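PDB 2RBK: putative uncharacterized protein, which probably acts as a magnesium-dependent phosphatase of the haloacid dehalogenase superfamily, holding here a vanadium oxide group where a phosphoryl group would be transferred. Local coordinates for residues 7-12 / 50-55; 15-20 / 245-250; 28-33 / 57-62; 122-127 / 175-180. All blocks are in the same frame, centred on the assembly; numbering follows the deposited sequence.

Contact 1: 7-12 / 50-55. With MG (magnesium ion), chain B; VN4 (oxido(dioxo)vanadium), chain C.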
loop_
_atom_site.group_PDB
_atom_site.type_symbol
_atom_site.label_atom_id
_atom_site.label_comp_id
_atom_site.label_asym_id
_atom_site.label_seq_id
_atom_site.Cartn_x
_atom_site.Cartn_y
_atom_site.Cartn_z
ATOM N N PHE A 7 8.305 -2.549 3.572
ATOM C CA PHE A 7 7.694 -3.677 2.857
ATOM C C PHE A 7 6.266 -3.346 2.431
ATOM O O PHE A 7 5.398 -3.105 3.269
ATOM C CB PHE A 7 7.618 -4.898 3.732
ATOM C CG PHE A 7 8.948 -5.473 4.117
ATOM C CD1 PHE A 7 9.541 -5.185 5.320
ATOM C CD2 PHE A 7 9.641 -6.316 3.236
ATOM C CE1 PHE A 7 10.766 -5.728 5.674
ATOM C CE2 PHE A 7 10.869 -6.837 3.593
ATOM C CZ PHE A 7 11.434 -6.553 4.810
ATOM N N ASP A 8 6.013 -3.445 1.114
ATOM C CA ASP A 8 4.649 -3.629 0.659
ATOM C C ASP A 8 4.089 -4.918 1.234
ATOM O O ASP A 8 4.825 -5.833 1.584
ATOM C CB ASP A 8 4.659 -3.688 -0.860
ATOM C CG ASP A 8 3.343 -3.941 -1.487
ATOM O OD1 ASP A 8 3.263 -4.855 -2.344
ATOM O OD2 ASP A 8 2.363 -3.224 -1.140
ATOM N N ILE A 9 2.749 -4.992 1.329
ATOM C CA ILE A 9 2.133 -6.219 1.834
ATOM C C ILE A 9 1.791 -7.143 0.639
ATOM O O ILE A 9 2.391 -8.223 0.500
ATOM C CB ILE A 9 0.860 -5.988 2.671
ATOM C CG1 ILE A 9 1.141 -5.102 3.871
ATOM C CG2 ILE A 9 0.267 -7.313 3.052
ATOM C CD1 ILE A 9 -0.138 -4.681 4.598
ATOM N N ASP A 10 0.822 -6.772 -0.159
ATOM C CA ASP A 10 0.244 -7.733 -1.119
ATOM C C ASP A 10 1.200 -8.001 -2.277
ATOM O O ASP A 10 1.609 -7.110 -2.996
ATOM C CB ASP A 10 -1.082 -7.204 -1.595
ATOM C CG ASP A 10 -2.046 -7.064 -0.454
ATOM O OD1 ASP A 10 -2.463 -8.116 0.070
ATOM O OD2 ASP A 10 -2.322 -5.910 -0.037
ATOM N N GLY A 11 1.593 -9.244 -2.459
ATOM C CA GLY A 11 2.541 -9.678 -3.451
ATOM C C GLY A 11 3.978 -9.502 -3.038
ATOM O O GLY A 11 4.876 -9.826 -3.827
ATOM N N THR A 12 4.232 -9.025 -1.826
ATOM C CA THR A 12 5.598 -8.738 -1.343
ATOM C C THR A 12 5.846 -9.499 -0.042
ATOM O O THR A 12 6.773 -10.327 0.015
ATOM C CB THR A 12 5.769 -7.214 -1.217
ATOM O OG1 THR A 12 5.619 -6.624 -2.506
ATOM C CG2 THR A 12 7.183 -6.895 -0.664
ATOM N N ILE A 50 -6.087 -4.256 7.119
ATOM C CA ILE A 50 -4.821 -4.999 7.279
ATOM C C ILE A 50 -5.113 -6.161 8.209
ATOM O O ILE A 50 -4.910 -6.100 9.442
ATOM C CB ILE A 50 -3.679 -4.094 7.760
ATOM C CG1 ILE A 50 -3.426 -2.988 6.774
ATOM C CG2 ILE A 50 -2.429 -4.953 7.981
ATOM C CD1 ILE A 50 -2.378 -1.987 7.199
ATOM N N ASN A 51 -5.621 -7.251 7.644
ATOM C CA ASN A 51 -6.093 -8.435 8.359
ATOM C C ASN A 51 -5.189 -9.622 8.052
ATOM O O ASN A 51 -5.554 -10.744 8.396
ATOM C CB ASN A 51 -7.554 -8.762 8.001
ATOM C CG ASN A 51 -7.682 -9.301 6.580
ATOM O OD1 ASN A 51 -6.828 -9.104 5.722
ATOM N ND2 ASN A 51 -8.782 -10.002 6.275
ATOM N N ASN A 52 -4.029 -9.390 7.442
ATOM C CA ASN A 52 -3.205 -10.484 6.869
ATOM C C ASN A 52 -1.790 -10.471 7.395
ATOM O O ASN A 52 -0.943 -11.185 6.873
ATOM C CB ASN A 52 -3.306 -10.415 5.344
ATOM C CG ASN A 52 -2.826 -9.115 4.737
ATOM O OD1 ASN A 52 -2.511 -8.152 5.484
ATOM N ND2 ASN A 52 -2.860 -9.071 3.410
ATOM N N LEU A 53 -1.505 -9.702 8.488
ATOM C CA LEU A 53 -0.204 -9.573 9.039
ATOM C C LEU A 53 -0.055 -10.132 10.442
ATOM O O LEU A 53 0.949 -9.891 11.114
ATOM C CB LEU A 53 0.322 -8.128 9.045
ATOM C CG LEU A 53 0.480 -7.479 7.687
ATOM C CD1 LEU A 53 1.065 -6.073 7.927
ATOM C CD2 LEU A 53 1.368 -8.309 6.790
ATOM N N SER A 54 -1.033 -10.915 10.956
ATOM C CA SER A 54 -0.975 -11.349 12.349
ATOM C C SER A 54 0.288 -12.099 12.698
ATOM O O SER A 54 0.759 -11.984 13.798
ATOM C CB SER A 54 -2.207 -12.162 12.731
ATOM O OG SER A 54 -2.298 -13.351 12.009
ATOM N N GLU A 55 0.842 -12.857 11.776
ATOM C CA GLU A 55 2.077 -13.549 12.128
ATOM C C GLU A 55 3.214 -12.609 12.529
ATOM O O GLU A 55 3.992 -12.839 13.485
ATOM C CB GLU A 55 2.517 -14.466 10.991
ATOM C CG GLU A 55 1.488 -15.547 10.735
ATOM C CD GLU A 55 1.540 -16.061 9.331
ATOM O OE1 GLU A 55 1.565 -15.229 8.406
ATOM O OE2 GLU A 55 1.519 -17.252 9.113
HETATM MG MG MG B . 1.831 -5.186 -3.783
HETATM V V VN4 C . 0.344 -3.274 -1.200
HETATM O O1 VN4 C . 0.259 -3.873 0.350
HETATM O O2 VN4 C . 0.380 -4.363 -2.583
HETATM O O3 VN4 C . -0.221 -1.599 -1.700
HETATM O O HOH W 1 2.203 -3.294 -4.600
HETATM O O HOH W 2 0.574 -5.823 -5.315
HETATM O O HOH W 3 -1.762 -3.427 -0.963
#
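Ile9 carries the apolar part of this buried contact. Its CD1 meets Leu53 CD1 at 3.8 Å and also touches Ile50 CG2, while its CG2 lies beside the Asn52 amide, 3.6 Å from ND2. With CG1 beside the backbone N (chi1 -59°) and CG2 anti to it, the branches part, though CG2 also lies near Leu53 CD2. Ile41 of strand 38-42 touches both Ile9 and Leu53.

The polar touch is looser: Asp10 OD1 stands 3.5 Å from Asn52 ND2, the carboxylate and amide planes 43° apart. The stronger partner of Asp10 is Arg45, which forms a salt bridge to OD2.

Metal bonds dominate the other side of residues 7-12. Asp8 splits its carboxylate, OD1 binding magnesium at 2.1 Å and OD2 binding vanadium at 2.0 Å. The backbone O of Asp10 and a carboxylate oxygen of Asp211 also bind magnesium, along with two waters and VN4 O2. Thr12 OG1 donates to the anti lone pair of Asp8 OD1.

Two backbone amides converge on VN4 O1, Ile9 N at 2.9 Å and Asp10 N, the straighter bond, at 3.0 Å. Asp8, Asp10 and Thr12 fit the DxDx(T/V) motif of the HAD superfamily. Asp8 OD2 and a water lie nearly in line across vanadium, its three oxygens around it, consistent with a mimic of the trigonal-bipyramidal transition state of phosphoryl transfer.

Contact 2: 15-20 / 245-250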
loop_
_atom_site.group_PDB
_atom_site.type_symbol
_atom_site.label_atom_id
_atom_site.label_comp_id
_atom_site.label_asym_id
_atom_site.label_seq_id
_atom_site.Cartn_x
_atom_site.Cartn_y
_atom_site.Cartn_z
ATOM N N SER A 15 1.580 -13.682 -0.198
ATOM C CA SER A 15 1.403 -14.233 -1.514
ATOM C C SER A 15 -0.017 -14.101 -2.023
ATOM O O SER A 15 -0.949 -14.467 -1.305
ATOM C CB SER A 15 1.769 -15.706 -1.440
ATOM O OG SER A 15 1.433 -16.356 -2.658
ATOM N N PHE A 16 -0.218 -13.697 -3.267
ATOM C CA PHE A 16 -1.538 -13.669 -3.866
ATOM C C PHE A 16 -2.005 -15.090 -4.138
ATOM O O PHE A 16 -3.203 -15.342 -4.215
ATOM C CB PHE A 16 -1.539 -12.893 -5.176
ATOM C CG PHE A 16 -1.553 -11.411 -5.033
ATOM C CD1 PHE A 16 -2.651 -10.743 -4.569
ATOM C CD2 PHE A 16 -0.436 -10.619 -5.373
ATOM C CE1 PHE A 16 -2.674 -9.344 -4.468
ATOM C CE2 PHE A 16 -0.530 -9.274 -5.264
ATOM C CZ PHE A 16 -1.592 -8.571 -4.808
ATOM N N GLU A 17 -1.067 -15.999 -4.330
ATOM C CA GLU A 17 -1.441 -17.388 -4.706
ATOM C C GLU A 17 -1.818 -18.198 -3.484
ATOM O O GLU A 17 -2.787 -18.972 -3.559
ATOM C CB GLU A 17 -0.313 -17.925 -5.598
ATOM C CG GLU A 17 -0.112 -17.175 -6.925
ATOM C CD GLU A 17 0.663 -15.879 -6.952
ATOM O OE1 GLU A 17 1.533 -15.531 -6.098
ATOM O OE2 GLU A 17 0.374 -15.101 -7.911
ATOM N N THR A 18 -1.130 -18.014 -2.352
ATOM C CA THR A 18 -1.451 -18.750 -1.166
ATOM C C THR A 18 -2.219 -17.929 -0.149
ATOM O O THR A 18 -2.794 -18.457 0.797
ATOM C CB THR A 18 -0.204 -19.275 -0.451
ATOM O OG1 THR A 18 0.482 -18.157 0.105
ATOM C CG2 THR A 18 0.797 -20.016 -1.363
ATOM N N HIS A 19 -2.209 -16.615 -0.194
ATOM C CA HIS A 19 -2.760 -15.717 0.790
ATOM C C HIS A 19 -2.058 -15.802 2.150
ATOM O O HIS A 19 -2.614 -15.451 3.183
ATOM C CB HIS A 19 -4.279 -15.845 0.946
ATOM C CG HIS A 19 -4.892 -15.711 -0.430
ATOM N ND1 HIS A 19 -4.885 -14.541 -1.165
ATOM C CD2 HIS A 19 -5.485 -16.686 -1.195
ATOM C CE1 HIS A 19 -5.495 -14.802 -2.332
ATOM N NE2 HIS A 19 -5.875 -16.097 -2.382
ATOM N N ARG A 20 -0.804 -16.262 2.182
ATOM C CA ARG A 20 0.008 -16.399 3.335
ATOM C C ARG A 20 1.386 -15.757 3.152
ATOM O O ARG A 20 1.874 -15.612 2.036
ATOM C CB ARG A 20 0.192 -17.893 3.716
ATOM C CG ARG A 20 -1.147 -18.637 3.848
ATOM C CD ARG A 20 -1.944 -18.076 5.016
ATOM N NE ARG A 20 -1.233 -18.110 6.324
ATOM C CZ ARG A 20 -1.309 -19.077 7.202
ATOM N NH1 ARG A 20 -2.072 -20.157 7.006
ATOM N NH2 ARG A 20 -0.605 -18.942 8.313
ATOM N N PRO A 245 10.855 -14.790 -7.103
ATOM C CA PRO A 245 9.442 -14.715 -6.786
ATOM C C PRO A 245 9.141 -14.858 -5.312
ATOM O O PRO A 245 9.889 -15.518 -4.568
ATOM C CB PRO A 245 8.807 -15.875 -7.607
ATOM C CG PRO A 245 9.783 -16.013 -8.767
ATOM C CD PRO A 245 11.144 -15.799 -8.147
ATOM N N ILE A 246 8.005 -14.297 -4.898
ATOM C CA ILE A 246 7.646 -14.298 -3.482
ATOM C C ILE A 246 7.671 -15.687 -2.891
ATOM O O ILE A 246 8.180 -15.897 -1.787
ATOM C CB ILE A 246 6.277 -13.600 -3.280
ATOM C CG1 ILE A 246 5.966 -13.535 -1.778
ATOM C CG2 ILE A 246 5.136 -14.200 -4.066
ATOM C CD1 ILE A 246 4.823 -12.663 -1.439
ATOM N N ASP A 247 7.133 -16.700 -3.576
ATOM C CA ASP A 247 7.025 -18.068 -3.042
ATOM C C ASP A 247 8.260 -18.902 -3.343
ATOM O O ASP A 247 8.242 -20.123 -3.131
ATOM C CB ASP A 247 5.681 -18.703 -3.473
ATOM C CG ASP A 247 4.542 -18.174 -2.614
ATOM O OD1 ASP A 247 4.656 -17.952 -1.385
ATOM O OD2 ASP A 247 3.423 -18.025 -3.143
ATOM N N GLU A 248 9.345 -18.293 -3.802
ATOM C CA GLU A 248 10.656 -18.889 -3.907
ATOM C C GLU A 248 11.663 -18.090 -3.049
ATOM O O GLU A 248 12.800 -17.826 -3.434
ATOM C CB GLU A 248 11.097 -18.938 -5.364
ATOM C CG GLU A 248 10.204 -19.791 -6.240
ATOM C CD GLU A 248 10.525 -19.780 -7.704
ATOM O OE1 GLU A 248 11.573 -19.271 -8.126
ATOM O OE2 GLU A 248 9.683 -20.179 -8.497
ATOM N N ASP A 249 11.177 -17.720 -1.865
ATOM C CA ASP A 249 12.039 -17.113 -0.827
ATOM C C ASP A 249 12.564 -15.741 -1.284
ATOM O O ASP A 249 13.644 -15.342 -0.859
ATOM C CB ASP A 249 13.188 -18.029 -0.447
ATOM C CG ASP A 249 12.728 -19.415 -0.056
ATOM O OD1 ASP A 249 12.135 -19.533 1.009
ATOM O OD2 ASP A 249 12.837 -20.401 -0.826
ATOM N N GLY A 250 11.813 -14.983 -2.073
ATOM C CA GLY A 250 12.330 -13.714 -2.584
ATOM C C GLY A 250 12.777 -12.753 -1.506
ATOM O O GLY A 250 13.846 -12.124 -1.646
HETATM O O HOH W 4 3.376 -17.448 -5.735
HETATM O O HOH W 5 3.132 -18.083 0.808
#
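Ser15 and Asp247 point their side chains at each other, and OG of Ser15 donates to OD2 of Asp247 across 2.6 Å. The hydroxyl meets the carboxylate on its syn side, 24° out of the plane. OG reaches this spot because it lies anti to the backbone N (chi1 172°), and from there it also accepts from Thr18 N at 3.1 Å, an ST motif, and weakly from Glu17 N.

Thr18 and Asp247 run toward each other from opposite directions, the methyl CG2 of Thr18 ending 3.7 Å from OD2 of Asp247. Thr18 OG1 instead accepts from Arg20 N, an ST turn. Ile246 extends toward Ser15, CG1 anti to its backbone N, and its CD1 packs against Ser15 N at 3.6 Å.

Two waters complete the join between the loop after strand 4-7 and the loop leading into helix 250-258. One donates hydrogen bonds to Asp247 OD2 and, in one of two modelled conformers of Glu17, to Glu17 OE1. The other accepts from Thr18 OG1 and donates to Arg20 O and Asp247 OD1.

Each oxygen of the Asp247 carboxylate is thus hydrogen-bonded: OD2 accepts from both a serine and a water, OD1 from a second water, which probably favours the charged form.

Contact 3: 28-33 / 57-62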
loop_
_atom_site.group_PDB
_atom_site.type_symbol
_atom_site.label_atom_id
_atom_site.label_comp_id
_atom_site.label_asym_id
_atom_site.label_seq_id
_atom_site.Cartn_x
_atom_site.Cartn_y
_atom_site.Cartn_z
ATOM N N ALA A 28 13.333 -14.309 8.121
ATOM C CA ALA A 28 14.190 -13.206 7.749
ATOM C C ALA A 28 13.896 -11.970 8.575
ATOM O O ALA A 28 14.819 -11.264 8.993
ATOM C CB ALA A 28 14.028 -12.927 6.236
ATOM N N LEU A 29 12.625 -11.665 8.790
ATOM C CA LEU A 29 12.259 -10.472 9.567
ATOM C C LEU A 29 12.628 -10.677 11.024
ATOM O O LEU A 29 13.051 -9.703 11.690
ATOM C CB LEU A 29 10.808 -10.064 9.304
ATOM C CG LEU A 29 10.592 -9.142 8.131
ATOM C CD1 LEU A 29 11.059 -9.714 6.817
ATOM C CD2 LEU A 29 9.077 -8.902 7.915
ATOM N N GLU A 30 12.493 -11.874 11.568
ATOM C CA GLU A 30 12.975 -12.140 12.943
ATOM C C GLU A 30 14.463 -11.838 13.034
ATOM O O GLU A 30 14.929 -11.174 13.980
ATOM C CB GLU A 30 12.702 -13.602 13.309
ATOM C CG GLU A 30 11.290 -13.901 13.759
ATOM C CD GLU A 30 10.994 -13.565 15.198
ATOM O OE1 GLU A 30 11.877 -13.163 16.014
ATOM O OE2 GLU A 30 9.799 -13.609 15.590
ATOM N N ALA A 31 15.226 -12.337 12.041
ATOM C CA ALA A 31 16.666 -12.139 12.098
ATOM C C ALA A 31 17.024 -10.649 11.966
ATOM O O ALA A 31 17.898 -10.145 12.657
ATOM C CB ALA A 31 17.336 -12.935 10.980
ATOM N N ALA A 32 16.320 -9.928 11.076
ATOM C CA ALA A 32 16.601 -8.503 10.875
ATOM C C ALA A 32 16.248 -7.713 12.129
ATOM O O ALA A 32 16.969 -6.781 12.527
ATOM C CB ALA A 32 15.865 -7.996 9.678
ATOM N N HIS A 33 15.147 -8.058 12.762
ATOM C CA HIS A 33 14.715 -7.353 13.987
ATOM C C HIS A 33 15.789 -7.431 15.057
ATOM O O HIS A 33 16.117 -6.465 15.748
ATOM C CB HIS A 33 13.415 -7.999 14.489
ATOM C CG HIS A 33 13.020 -7.452 15.849
ATOM N ND1 HIS A 33 12.388 -6.268 16.007
ATOM C CD2 HIS A 33 13.246 -7.996 17.076
ATOM C CE1 HIS A 33 12.234 -6.083 17.346
ATOM N NE2 HIS A 33 12.743 -7.107 18.005
ATOM N N GLN A 57 2.689 -9.328 13.414
ATOM C CA GLN A 57 2.186 -8.511 14.493
ATOM C C GLN A 57 2.262 -9.233 15.854
ATOM O O GLN A 57 2.703 -8.635 16.839
ATOM C CB GLN A 57 0.752 -8.063 14.244
ATOM C CG GLN A 57 0.704 -7.099 13.036
ATOM C CD GLN A 57 -0.721 -6.883 12.576
ATOM O OE1 GLN A 57 -1.497 -7.805 12.582
ATOM N NE2 GLN A 57 -0.968 -5.668 12.084
ATOM N N ASP A 58 1.894 -10.502 15.848
ATOM C CA ASP A 58 1.925 -11.261 17.118
ATOM C C ASP A 58 3.357 -11.497 17.547
ATOM O O ASP A 58 3.595 -11.745 18.737
ATOM C CB ASP A 58 1.205 -12.576 16.917
ATOM C CG ASP A 58 -0.287 -12.476 16.703
ATOM O OD1 ASP A 58 -0.860 -11.399 16.910
ATOM O OD2 ASP A 58 -0.915 -13.454 16.322
ATOM N N ARG A 59 4.314 -11.457 16.632
ATOM C CA ARG A 59 5.747 -11.580 16.919
ATOM C C ARG A 59 6.353 -10.229 17.254
ATOM O O ARG A 59 7.553 -10.149 17.534
ATOM C CB ARG A 59 6.477 -12.257 15.744
ATOM C CG ARG A 59 6.299 -13.748 15.744
ATOM C CD ARG A 59 6.806 -14.429 14.471
ATOM N NE ARG A 59 6.644 -15.879 14.572
ATOM C CZ ARG A 59 7.487 -16.705 15.121
ATOM N NH1 ARG A 59 8.641 -16.294 15.650
ATOM N NH2 ARG A 59 7.189 -17.986 15.157
ATOM N N ASN A 60 5.585 -9.147 17.218
ATOM C CA ASN A 60 6.059 -7.815 17.570
ATOM C C ASN A 60 7.250 -7.371 16.736
ATOM O O ASN A 60 8.178 -6.760 17.218
ATOM C CB ASN A 60 6.320 -7.708 19.055
ATOM C CG ASN A 60 5.016 -7.712 19.826
ATOM O OD1 ASN A 60 4.238 -6.767 19.637
ATOM N ND2 ASN A 60 4.808 -8.804 20.596
ATOM N N LEU A 61 7.174 -7.668 15.431
ATOM C CA LEU A 61 8.264 -7.370 14.498
ATOM C C LEU A 61 8.111 -6.066 13.706
ATOM O O LEU A 61 9.073 -5.661 13.067
ATOM C CB LEU A 61 8.392 -8.511 13.450
ATOM C CG LEU A 61 8.789 -9.845 14.085
ATOM C CD1 LEU A 61 8.760 -10.937 13.025
ATOM C CD2 LEU A 61 10.143 -9.802 14.798
ATOM N N ILE A 62 6.961 -5.415 13.735
ATOM C CA ILE A 62 6.723 -4.206 12.948
ATOM C C ILE A 62 6.878 -2.981 13.828
ATOM O O ILE A 62 6.283 -2.900 14.894
ATOM C CB ILE A 62 5.346 -4.256 12.274
ATOM C CG1 ILE A 62 5.262 -5.418 11.271
ATOM C CG2 ILE A 62 5.002 -2.925 11.625
ATOM C CD1 ILE A 62 3.862 -5.800 10.908
HETATM O O HOH W 6 9.272 -12.393 17.979
HETATM O O HOH W 7 11.512 -4.833 13.995
#
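Glu30 OE2 is gripped by Arg59 and by a water. In the conformer described, one of two modelled for Arg59, NH1 donates to it at 2.9 Å in a nearly straight salt bridge (166°), while the water donates at 2.7 Å and also to Arg59 O. In that conformer the oxygen lies at the edge of the guanidinium, almost in its plane, NH1 comes from above the carboxylate, and the two planes stand nearly perpendicular. The Glu30 chain bends at chi2 (-81°), which swings its carboxylate out across to Arg59 and Leu61.

Leu61 packs beside the salt bridge with both methyls. CD2 packs on His33 CB at 3.7 Å, and CD1 reaches Glu30 OE2 at 3.8 Å and, more distantly, Leu29 CB. His33 has its ring anti to the backbone N (chi1 172°), and a second water lies in the ring plane, 2.6 Å from ND1, while donating to Leu61 O.

Further in, Leu56 touches both Leu29 and Leu61, and Met255 of helix 250-258 covers Leu29, Ala28 and Ala32.

Asn60, with its positive phi, ends helix 54-58 in a Schellman motif. The contact joins that helix end to helix 23-34, both flanking the parallel strands of the Rossmann-like core of the HAD fold.

Contact 4: 122-127 / 175-180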
loop_
_atom_site.group_PDB
_atom_site.type_symbol
_atom_site.label_atom_id
_atom_site.label_comp_id
_atom_site.label_asym_id
_atom_site.label_seq_id
_atom_site.Cartn_x
_atom_site.Cartn_y
_atom_site.Cartn_z
ATOM N N LYS A 122 -16.690 -8.050 -4.905
ATOM C CA LYS A 122 -16.822 -9.400 -4.393
ATOM C C LYS A 122 -15.639 -10.319 -4.691
ATOM O O LYS A 122 -14.978 -10.982 -3.905
ATOM C CB LYS A 122 -18.055 -10.009 -5.123
ATOM C CG LYS A 122 -18.242 -11.470 -4.711
ATOM C CD LYS A 122 -19.425 -12.069 -5.459
ATOM C CE LYS A 122 -19.685 -13.509 -5.059
ATOM N NZ LYS A 122 -18.674 -14.373 -5.696
ATOM N N LYS A 123 -15.443 -10.308 -6.014
ATOM C CA LYS A 123 -14.477 -11.210 -6.613
ATOM C C LYS A 123 -13.100 -10.918 -6.019
ATOM O O LYS A 123 -12.380 -11.817 -5.562
ATOM C CB LYS A 123 -14.525 -11.059 -8.138
ATOM C CG LYS A 123 -13.626 -11.851 -9.061
ATOM C CD LYS A 123 -13.919 -11.420 -10.508
ATOM C CE LYS A 123 -12.708 -11.667 -11.409
ATOM N NZ LYS A 123 -12.796 -13.052 -11.955
ATOM N N ILE A 124 -12.748 -9.617 -6.032
ATOM C CA ILE A 124 -11.380 -9.213 -5.733
ATOM C C ILE A 124 -11.206 -9.002 -4.251
ATOM O O ILE A 124 -10.384 -9.627 -3.585
ATOM C CB ILE A 124 -11.042 -7.975 -6.585
ATOM C CG1 ILE A 124 -11.060 -8.266 -8.056
ATOM C CG2 ILE A 124 -9.676 -7.376 -6.180
ATOM C CD1 ILE A 124 -11.740 -7.388 -9.027
ATOM N N PHE A 125 -11.930 -8.073 -3.631
ATOM C CA PHE A 125 -11.639 -7.782 -2.241
ATOM C C PHE A 125 -12.042 -8.886 -1.288
ATOM O O PHE A 125 -11.290 -9.180 -0.341
ATOM C CB PHE A 125 -12.348 -6.474 -1.845
ATOM C CG PHE A 125 -11.473 -5.245 -1.950
ATOM C CD1 PHE A 125 -10.871 -4.890 -3.131
ATOM C CD2 PHE A 125 -11.221 -4.440 -0.873
ATOM C CE1 PHE A 125 -9.996 -3.832 -3.226
ATOM C CE2 PHE A 125 -10.342 -3.367 -0.923
ATOM C CZ PHE A 125 -9.733 -3.056 -2.114
ATOM N N TYR A 126 -13.176 -9.545 -1.465
ATOM C CA TYR A 126 -13.619 -10.483 -0.449
ATOM C C TYR A 126 -13.141 -11.905 -0.717
ATOM O O TYR A 126 -12.442 -12.560 0.044
ATOM C CB TYR A 126 -15.171 -10.456 -0.377
ATOM C CG TYR A 126 -15.715 -9.068 -0.091
ATOM C CD1 TYR A 126 -14.979 -8.124 0.571
ATOM C CD2 TYR A 126 -16.993 -8.713 -0.483
ATOM C CE1 TYR A 126 -15.467 -6.887 0.832
ATOM C CE2 TYR A 126 -17.516 -7.455 -0.238
ATOM C CZ TYR A 126 -16.729 -6.543 0.419
ATOM O OH TYR A 126 -17.207 -5.278 0.702
ATOM N N ASP A 127 -13.567 -12.467 -1.845
ATOM C CA ASP A 127 -13.361 -13.894 -2.066
ATOM C C ASP A 127 -11.882 -14.223 -2.307
ATOM O O ASP A 127 -11.475 -15.320 -1.938
ATOM C CB ASP A 127 -14.172 -14.427 -3.241
ATOM C CG ASP A 127 -15.652 -14.435 -2.912
ATOM O OD1 ASP A 127 -16.003 -14.223 -1.721
ATOM O OD2 ASP A 127 -16.394 -14.610 -3.889
ATOM N N TYR A 175 -3.180 -3.703 -7.701
ATOM C CA TYR A 175 -3.926 -4.807 -8.253
ATOM C C TYR A 175 -4.641 -4.317 -9.526
ATOM O O TYR A 175 -5.058 -3.125 -9.452
ATOM C CB TYR A 175 -4.932 -5.387 -7.241
ATOM C CG TYR A 175 -5.533 -6.701 -7.619
ATOM C CD1 TYR A 175 -4.821 -7.882 -7.386
ATOM C CD2 TYR A 175 -6.786 -6.796 -8.213
ATOM C CE1 TYR A 175 -5.352 -9.112 -7.728
ATOM C CE2 TYR A 175 -7.316 -8.004 -8.557
ATOM C CZ TYR A 175 -6.592 -9.162 -8.301
ATOM O OH TYR A 175 -7.149 -10.356 -8.671
ATOM N N PRO A 176 -4.787 -5.046 -10.595
ATOM C CA PRO A 176 -5.329 -4.379 -11.817
ATOM C C PRO A 176 -6.779 -3.928 -11.773
ATOM O O PRO A 176 -7.345 -3.085 -12.533
ATOM C CB PRO A 176 -5.060 -5.479 -12.882
ATOM C CG PRO A 176 -4.094 -6.406 -12.254
ATOM C CD PRO A 176 -4.367 -6.465 -10.759
ATOM N N ALA A 177 -7.658 -4.455 -10.901
ATOM C CA ALA A 177 -9.032 -4.015 -11.154
ATOM C C ALA A 177 -9.497 -2.685 -10.583
ATOM O O ALA A 177 -10.652 -2.216 -10.746
ATOM C CB ALA A 177 -9.922 -5.111 -10.554
ATOM N N PHE A 178 -8.611 -1.985 -9.896
ATOM C CA PHE A 178 -8.971 -0.772 -9.166
ATOM C C PHE A 178 -7.734 0.053 -8.925
ATOM O O PHE A 178 -6.634 -0.441 -9.119
ATOM C CB PHE A 178 -9.589 -1.183 -7.850
ATOM C CG PHE A 178 -8.716 -2.009 -6.896
ATOM C CD1 PHE A 178 -7.911 -1.370 -5.971
ATOM C CD2 PHE A 178 -8.717 -3.422 -6.907
ATOM C CE1 PHE A 178 -7.136 -2.114 -5.085
ATOM C CE2 PHE A 178 -7.947 -4.174 -6.020
ATOM C CZ PHE A 178 -7.158 -3.493 -5.107
ATOM N N ALA A 179 -7.930 1.277 -8.477
ATOM C CA ALA A 179 -6.831 2.185 -8.174
ATOM C C ALA A 179 -7.094 2.831 -6.816
ATOM O O ALA A 179 -8.243 2.965 -6.419
ATOM C CB ALA A 179 -6.686 3.250 -9.263
ATOM N N ASP A 180 -6.035 3.326 -6.179
ATOM C CA ASP A 180 -6.121 4.106 -4.968
ATOM C C ASP A 180 -5.802 5.562 -5.276
ATOM O O ASP A 180 -4.780 5.846 -5.914
ATOM C CB ASP A 180 -5.118 3.617 -3.922
ATOM C CG ASP A 180 -5.387 2.237 -3.358
ATOM O OD1 ASP A 180 -6.565 1.832 -3.220
ATOM O OD2 ASP A 180 -4.339 1.595 -3.011
#
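Ile124 and Phe125, on a pi-type turn of helix 119-128, pack onto a type I beta turn that runs from Tyr175 to Phe178; both parts probably belong to the cap domain of this HAD-family protein. The two branches of Ile124 go separate ways. CG2, anti to the backbone N, sits against Tyr175 CE2 at 3.4 Å and meets the edge of the Phe178 ring, close to its plane, at CE2. CD1 instead reaches over to the methyl of Ala177.

Beside this, Phe125 and Phe178 form an edge-to-face pair: the Phe125 edge is turned toward the Phe178 face, with centroids 5.0 Å apart and planes at 65°. Phe125 CE1 leads, 3.4 Å from Phe178 CZ, off-centre near the ring's margin. Phe178 holds its ring between the backbone N and the carbonyl carbon (chi1 60°), which presents that face to the helix.

In the next shell, Phe153 meets both phenylalanine rings, and Trp174, which helps line the vanadium pocket, packs edge-to-face with Phe178. Pro176 CD covers one face of Tyr175, whose side chain lies about 7 Å from the bound vanadium group.

Ile124 CD1 and Ala177 CB, at 3.3 Å, are pressed closer than their van der Waals radii would suggest, and Ile124 chi2 (133°) departs from a staggered value.

From the N terminus, strand 4-7 delivers the metal-binding loop of contact 1, which closes on residues 50-55 after helix 23-34 and strand 38-42. Contact 3 crosses it, opening on that helix and closing at the end of helix 54-58, with Phe7 packed on Leu29 between the two. Contact 2 also crosses contact 1 but spans nearly the whole chain, joining the loop after the first strand to the entry of helix 250-258. A salt bridge from Arg20 to Glu55 ties contacts 1 and 2. Contacts 3 and 4 lie within that span. The latter follows contacts 1 and 3 in series and ties helix 119-128 to the turn between strands 170-172 and 180-182; Phe16 on Tyr175 links it to contact 2.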